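Local structure of integron cassette protein (Vibrio cholerae, 3FY6) at residues T99-L102 / E103-A106; H83-L86 / E87-K90; P74-T77 / Q78-F81. The protein is of unknown function but is encoded by a mobile integron gene cassette and forms a dimer with a fold described as novel. One frame throughout, in Å; residues are numbered along the deposited sequence.

Interaction 1 of 3, residues T99-L102 / E103-A106; sequences TREL and ELVA
Two successive turns in the first half of helix 95-114 are joined here by an i to i+3 salt bridge, R100 to E103, alongside the backbone bonds of the helix. R100 NH1 lies 2.8 Å from E103 OE1. The N-H points poorly at the oxygen, with an angle of 128°, so the hydrogen-bond part of the bridge is weak. The guanidinium and carboxylate planes stand 82° apart, and the two side chains cross nearly at a right angle. R100 gets there by folding: its chain bends at chi2 and again at chi3, which brings the end back over the helix. CB of E103 then sits over one face of the guanidinium, offset toward its rim. R100 NH2 also comes within 3.7 Å of L104 CD2. The E103 chain is extended beyond CG and runs alongside T99, whose CG2 is 3.8 Å from E103 OE2. The T99 hydroxyl turns back to the carbonyl of N95. E101 and L104 also lie side by side, with E101 OE1 3.9 Å from L104 CD1. That carboxylate is hydrogen-bonded to S119 of the second subunit. In the backbone, E103 N bonds to T99 O at 2.9 Å and A106 N to L102 O at 3.0 Å. L102, V105 and A106 are buried against helix 77-89 and strand 10-18, while E101 and L104 meet the second subunit. R100 is exposed and E103 partly so. The bent arginine and poor bond angle suggest a modest electrostatic tie between turns.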
loop_
_atom_site.group_PDB
_atom_site.type_symbol
_atom_site.label_atom_id
_atom_site.label_comp_id
_atom_site.label_asym_id
_atom_site.label_seq_id
_atom_site.Cartn_x
_atom_site.Cartn_y
_atom_site.Cartn_z
ATOM N N THR A 99 7.084 20.742 -3.363
ATOM C CA THR A 99 6.552 20.309 -4.642
ATOM C C THR A 99 7.267 19.084 -5.184
ATOM O O THR A 99 6.618 18.096 -5.530
ATOM C CB THR A 99 6.612 21.431 -5.689
ATOM O OG1 THR A 99 5.803 22.520 -5.240
ATOM C CG2 THR A 99 6.080 20.935 -7.030
ATOM N N ARG A 100 8.594 19.151 -5.262
ATOM C CA ARG A 100 9.376 18.021 -5.770
ATOM C C ARG A 100 9.262 16.780 -4.889
ATOM O O ARG A 100 9.075 15.670 -5.396
ATOM C CB ARG A 100 10.846 18.391 -5.981
ATOM C CG ARG A 100 11.124 19.020 -7.327
ATOM C CD ARG A 100 10.425 18.254 -8.463
ATOM N NE ARG A 100 10.986 16.923 -8.721
ATOM C CZ ARG A 100 10.599 16.139 -9.727
ATOM N NH1 ARG A 100 9.652 16.554 -10.554
ATOM N NH2 ARG A 100 11.150 14.944 -9.912
ATOM N N GLU A 101 9.365 16.957 -3.574
ATOM C CA GLU A 101 9.262 15.813 -2.679
ATOM C C GLU A 101 7.899 15.085 -2.852
ATOM O O GLU A 101 7.842 13.854 -2.877
ATOM C CB GLU A 101 9.517 16.226 -1.226
ATOM C CG GLU A 101 10.945 16.798 -0.978
ATOM C CD GLU A 101 12.070 15.849 -1.409
ATOM O OE1 GLU A 101 11.843 14.633 -1.486
ATOM O OE2 GLU A 101 13.193 16.320 -1.673
ATOM N N LEU A 102 6.813 15.842 -2.993
ATOM C CA LEU A 102 5.496 15.241 -3.197
ATOM C C LEU A 102 5.389 14.614 -4.581
ATOM O O LEU A 102 4.735 13.586 -4.759
ATOM C CB LEU A 102 4.386 16.274 -3.013
ATOM C CG LEU A 102 4.088 16.692 -1.573
ATOM C CD1 LEU A 102 2.992 17.739 -1.559
ATOM C CD2 LEU A 102 3.679 15.482 -0.741
ATOM N N GLU A 103 6.029 15.237 -5.567
ATOM C CA GLU A 103 6.066 14.650 -6.900
ATOM C C GLU A 103 6.793 13.311 -6.917
ATOM O O GLU A 103 6.460 12.438 -7.720
ATOM C CB GLU A 103 6.676 15.623 -7.913
ATOM C CG GLU A 103 5.723 16.795 -8.232
ATOM C CD GLU A 103 6.295 17.815 -9.216
ATOM O OE1 GLU A 103 7.535 17.938 -9.312
ATOM O OE2 GLU A 103 5.495 18.504 -9.888
ATOM N N LEU A 104 7.783 13.138 -6.039
ATOM C CA LEU A 104 8.465 11.853 -5.975
ATOM C C LEU A 104 7.524 10.794 -5.373
ATOM O O LEU A 104 7.620 9.603 -5.696
ATOM C CB LEU A 104 9.789 11.935 -5.193
ATOM C CG LEU A 104 10.914 12.841 -5.712
ATOM C CD1 LEU A 104 12.163 12.692 -4.832
ATOM C CD2 LEU A 104 11.261 12.523 -7.164
ATOM N N VAL A 105 6.616 11.218 -4.500
ATOM C CA VAL A 105 5.654 10.264 -3.964
ATOM C C VAL A 105 4.658 9.852 -5.056
ATOM O O VAL A 105 4.323 8.673 -5.195
ATOM C CB VAL A 105 4.898 10.812 -2.757
ATOM C CG1 VAL A 105 3.875 9.789 -2.289
ATOM C CG2 VAL A 105 5.873 11.136 -1.632
ATOM N N ALA A 106 4.197 10.824 -5.844
ATOM C CA ALA A 106 3.289 10.519 -6.948
ATOM C C ALA A 106 3.969 9.581 -7.928
ATOM O O ALA A 106 3.360 8.625 -8.409
ATOM C CB ALA A 106 2.830 11.806 -7.662
#

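Interaction 2 of 3, residues H83-L86 / E87-K90; sequences HAWL and EWRK
The H83 imidazole has E87 CG over one of its faces, one helical turn further on. CG is 3.8 Å from the ring centroid and 27° off the normal, a CH-pi contact offset toward the rim. The closest side-chain atoms are H83 CE1 and E87 CG, at 3.5 Å. E87 bends at chi2 (-61°), and its carboxylate plane lies 34° from the ring. E87 OE2 also forms a salt bridge to K90 NZ at 3.3 Å. Rings of the second subunit meet H83 as well: Y125 stacks on it, and F121 also approaches. Across the helix, W85 CD1 and W88 CE3 are 4.0 Å apart. The approach of W88 to the W85 ring is oblique. The indole NH groups are anchored in the same chain, W85 NE1 on the H32 carbonyl and W88 NE1 on N95 OD1. W85 O lies at the edge of the W88 ring and also accepts the R89 amide, R89 N being 2.7 Å from it. Near the helix end, L86 O accepts a weak bond from K90 N at 3.4 Å and a water at 2.7 Å. That water, in the plane of the R89 guanidinium, also accepts a bond from NH1. R89 NE is bound to the K33 carbonyl. At this last turn the weak K90 N to L86 O bond is thus supplemented by a water on L86 O. This is the C-terminal end of a helix packed between the sheet, helix 95-114 and the dimer partner.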
loop_
_atom_site.group_PDB
_atom_site.type_symbol
_atom_site.label_atom_id
_atom_site.label_comp_id
_atom_site.label_asym_id
_atom_site.label_seq_id
_atom_site.Cartn_x
_atom_site.Cartn_y
_atom_site.Cartn_z
ATOM N N HIS A 83 4.164 13.974 6.213
ATOM C CA HIS A 83 5.532 14.326 6.559
ATOM C C HIS A 83 5.985 15.543 5.772
ATOM O O HIS A 83 6.494 16.493 6.343
ATOM C CB HIS A 83 6.492 13.158 6.329
ATOM C CG HIS A 83 7.924 13.488 6.638
ATOM N ND1 HIS A 83 8.343 13.886 7.885
ATOM C CD2 HIS A 83 9.029 13.487 5.852
ATOM C CE1 HIS A 83 9.649 14.106 7.864
ATOM N NE2 HIS A 83 10.090 13.871 6.641
ATOM N N ALA A 84 5.800 15.510 4.459
ATOM C CA ALA A 84 6.194 16.640 3.634
ATOM C C ALA A 84 5.522 17.926 4.119
ATOM O O ALA A 84 6.157 18.988 4.200
ATOM C CB ALA A 84 5.858 16.373 2.179
ATOM N N TRP A 85 4.242 17.817 4.461
ATOM C CA TRP A 85 3.477 18.970 4.915
ATOM C C TRP A 85 4.039 19.513 6.223
ATOM O O TRP A 85 4.270 20.719 6.348
ATOM C CB TRP A 85 1.991 18.625 5.052
ATOM C CG TRP A 85 1.204 19.611 5.864
ATOM C CD1 TRP A 85 1.109 20.958 5.654
ATOM C CD2 TRP A 85 0.390 19.324 7.004
ATOM N NE1 TRP A 85 0.288 21.528 6.598
ATOM C CE2 TRP A 85 -0.161 20.546 7.442
ATOM C CE3 TRP A 85 0.070 18.150 7.697
ATOM C CZ2 TRP A 85 -1.014 20.631 8.540
ATOM C CZ3 TRP A 85 -0.778 18.233 8.783
ATOM C CH2 TRP A 85 -1.304 19.466 9.202
ATOM N N LEU A 86 4.271 18.624 7.188
ATOM C CA LEU A 86 4.778 19.048 8.489
ATOM C C LEU A 86 6.161 19.690 8.358
ATOM O O LEU A 86 6.457 20.681 9.019
ATOM C CB LEU A 86 4.812 17.884 9.477
ATOM C CG LEU A 86 3.438 17.342 9.886
ATOM C CD1 LEU A 86 3.592 16.226 10.890
ATOM C CD2 LEU A 86 2.575 18.454 10.458
ATOM N N GLU A 87 7.001 19.134 7.496
ATOM C CA GLU A 87 8.316 19.726 7.279
ATOM C C GLU A 87 8.224 21.098 6.596
ATOM O O GLU A 87 8.932 22.030 6.960
ATOM C CB GLU A 87 9.199 18.766 6.497
ATOM C CG GLU A 87 9.571 17.540 7.313
ATOM C CD GLU A 87 10.363 17.905 8.563
ATOM O OE1 GLU A 87 11.362 18.647 8.443
ATOM O OE2 GLU A 87 9.985 17.457 9.666
ATOM N N TRP A 88 7.326 21.222 5.628
ATOM C CA TRP A 88 7.109 22.487 4.937
ATOM C C TRP A 88 6.547 23.511 5.906
ATOM O O TRP A 88 6.887 24.695 5.862
ATOM C CB TRP A 88 6.129 22.287 3.781
ATOM C CG TRP A 88 5.594 23.554 3.194
ATOM C CD1 TRP A 88 6.138 24.276 2.169
ATOM C CD2 TRP A 88 4.392 24.239 3.575
ATOM N NE1 TRP A 88 5.355 25.375 1.895
ATOM C CE2 TRP A 88 4.278 25.376 2.742
ATOM C CE3 TRP A 88 3.404 24.006 4.538
ATOM C CZ2 TRP A 88 3.216 26.276 2.846
ATOM C CZ3 TRP A 88 2.346 24.896 4.636
ATOM C CH2 TRP A 88 2.259 26.016 3.797
ATOM N N ARG A 89 5.679 23.032 6.784
ATOM C CA ARG A 89 4.985 23.878 7.733
ATOM C C ARG A 89 5.958 24.679 8.598
ATOM O O ARG A 89 5.775 25.882 8.807
ATOM C CB ARG A 89 4.097 23.012 8.619
ATOM C CG ARG A 89 3.163 23.806 9.470
ATOM C CD ARG A 89 2.380 22.931 10.415
ATOM N NE ARG A 89 1.744 23.769 11.419
ATOM C CZ ARG A 89 2.310 24.086 12.574
ATOM N NH1 ARG A 89 3.512 23.611 12.867
ATOM N NH2 ARG A 89 1.673 24.868 13.437
ATOM N N LYS A 90 6.986 24.007 9.110
ATOM C CA LYS A 90 7.977 24.680 9.937
ATOM C C LYS A 90 9.146 25.233 9.126
ATOM O O LYS A 90 10.178 25.601 9.683
ATOM C CB LYS A 90 8.470 23.769 11.062
ATOM C CG LYS A 90 9.034 22.441 10.620
ATOM C CD LYS A 90 9.007 21.457 11.784
ATOM C CE LYS A 90 9.786 20.191 11.467
ATOM N NZ LYS A 90 9.624 19.151 12.527
HETATM O O HOH W 1 5.155 21.219 11.307
#

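Interaction 3 of 3, residues P74-T77 / Q78-F81; sequences PEIT and QNLF
T77 and F81 form the tightly packed side of this helix start, lying alongside each other and pointing the same way. T77 CG2 is 3.7 Å from F81 CE1. T77 O lies at the edge of the F81 ring, near its plane, 3.2 Å from CD1. It also accepts the amide of F81. Both residues are buried, and F81 packs on V105 of helix 95-114. I76 and L80 are packed less closely, with CD1 of I76 4.1 Å from CD2 of L80. Here W108 of helix 95-114 covers both side chains. The looser, watered side is at E75 and N79. A water donates to E75 O at 2.6 Å and accepts from N79 N at 3.1 Å, so it spans the gap between the turn and the first helical turn. The N79 side chain carries its OD1 to the hydroxyl of Y125 of the second subunit, while its CB lies 3.9 Å from CG1 of I76. Residues P74 to T77 make a type I beta turn. P74 O accepts two bonds from T77, one from N and one from OG1, which is 2.7 Å away. Both donors come from the same face of the carbonyl plane. T77 OG1 lies beside its own backbone N (chi1 -58°), which explains how both can reach one oxygen. L80 N bonds to I76 O with an N-H...O angle of 157°. P74 O is thus held by two bonds from T77, and the one from OG1 fixes that hydroxyl at the helix start, while the water accepts the backbone N-H of N79.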
loop_
_atom_site.group_PDB
_atom_site.type_symbol
_atom_site.label_atom_id
_atom_site.label_comp_id
_atom_site.label_asym_id
_atom_site.label_seq_id
_atom_site.Cartn_x
_atom_site.Cartn_y
_atom_site.Cartn_z
ATOM N N PRO A 74 0.975 2.285 -1.874
ATOM C CA PRO A 74 1.467 1.725 -0.611
ATOM C C PRO A 74 0.695 2.353 0.552
ATOM O O PRO A 74 0.276 3.509 0.467
ATOM C CB PRO A 74 2.928 2.158 -0.590
ATOM C CG PRO A 74 3.282 2.353 -2.056
ATOM C CD PRO A 74 2.047 2.896 -2.680
ATOM N N GLU A 75 0.480 1.594 1.619
ATOM C CA GLU A 75 -0.345 2.070 2.726
ATOM C C GLU A 75 0.257 3.301 3.426
ATOM O O GLU A 75 -0.471 4.126 3.971
ATOM C CB GLU A 75 -0.599 0.932 3.727
ATOM C CG GLU A 75 -0.863 1.384 5.166
ATOM C CD GLU A 75 -2.226 2.040 5.353
ATOM O OE1 GLU A 75 -3.177 1.654 4.638
ATOM O OE2 GLU A 75 -2.347 2.935 6.222
ATOM N N ILE A 76 1.581 3.426 3.395
ATOM C CA ILE A 76 2.266 4.555 4.026
ATOM C C ILE A 76 2.164 5.883 3.248
ATOM O O ILE A 76 2.634 6.921 3.716
ATOM C CB ILE A 76 3.754 4.239 4.214
ATOM C CG1 ILE A 76 4.372 5.175 5.259
ATOM C CG2 ILE A 76 4.486 4.310 2.861
ATOM C CD1 ILE A 76 5.841 4.873 5.562
ATOM N N THR A 77 1.558 5.851 2.069
ATOM C CA THR A 77 1.486 7.043 1.213
ATOM C C THR A 77 0.936 8.294 1.928
ATOM O O THR A 77 1.489 9.380 1.812
ATOM C CB THR A 77 0.666 6.754 -0.063
ATOM O OG1 THR A 77 1.273 5.663 -0.769
ATOM C CG2 THR A 77 0.627 7.987 -0.977
ATOM N N GLN A 78 -0.154 8.139 2.663
ATOM C CA GLN A 78 -0.787 9.269 3.313
ATOM C C GLN A 78 0.157 9.869 4.340
ATOM O O GLN A 78 0.240 11.086 4.493
ATOM C CB GLN A 78 -2.077 8.830 3.994
ATOM C CG GLN A 78 -2.761 9.915 4.791
ATOM C CD GLN A 78 -4.189 9.532 5.140
ATOM O OE1 GLN A 78 -4.516 9.284 6.300
ATOM N NE2 GLN A 78 -5.035 9.453 4.130
ATOM N N ASN A 79 0.871 8.991 5.033
ATOM C CA ASN A 79 1.820 9.382 6.051
ATOM C C ASN A 79 2.968 10.177 5.417
ATOM O O ASN A 79 3.439 11.163 5.986
ATOM C CB ASN A 79 2.338 8.139 6.794
ATOM C CG ASN A 79 3.382 8.477 7.838
ATOM O OD1 ASN A 79 4.578 8.409 7.574
ATOM N ND2 ASN A 79 2.935 8.865 9.026
ATOM N N LEU A 80 3.395 9.770 4.227
ATOM C CA LEU A 80 4.391 10.556 3.479
ATOM C C LEU A 80 3.890 11.968 3.181
ATOM O O LEU A 80 4.620 12.939 3.373
ATOM C CB LEU A 80 4.780 9.875 2.170
ATOM C CG LEU A 80 5.408 8.484 2.259
ATOM C CD1 LEU A 80 6.127 8.177 0.957
ATOM C CD2 LEU A 80 6.359 8.374 3.443
ATOM N N PHE A 81 2.650 12.095 2.709
ATOM C CA PHE A 81 2.099 13.432 2.481
ATOM C C PHE A 81 2.153 14.242 3.770
ATOM O O PHE A 81 2.524 15.416 3.763
ATOM C CB PHE A 81 0.654 13.370 1.998
ATOM C CG PHE A 81 0.507 13.070 0.530
ATOM C CD1 PHE A 81 1.073 11.933 -0.029
ATOM C CD2 PHE A 81 -0.240 13.907 -0.281
ATOM C CE1 PHE A 81 0.908 11.646 -1.382
ATOM C CE2 PHE A 81 -0.408 13.631 -1.629
ATOM C CZ PHE A 81 0.169 12.499 -2.181
HETATM O O HOH W 2 -0.279 6.153 5.572
#

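In the fold
Interactions 3 and 2 lie in series along helix 77-89, at its start and its end, with centres 14 Å apart. Interaction 1 belongs to the next helix, 95-114, which packs beside it, and it touches both of the others. L102 reaches interaction 2, where its CD2 is 3.8 Å from CB of A84. V105 reaches interaction 3, with CG1 3.6 Å from CE1 of F81 and CG2 3.9 Å from CD1 of L80. L102 and V105 thus join the two helices through apolar contacts. All three regions also touch the second subunit, including residues of its C-terminal helix 120-125, so the helix pair forms part of the dimer interface.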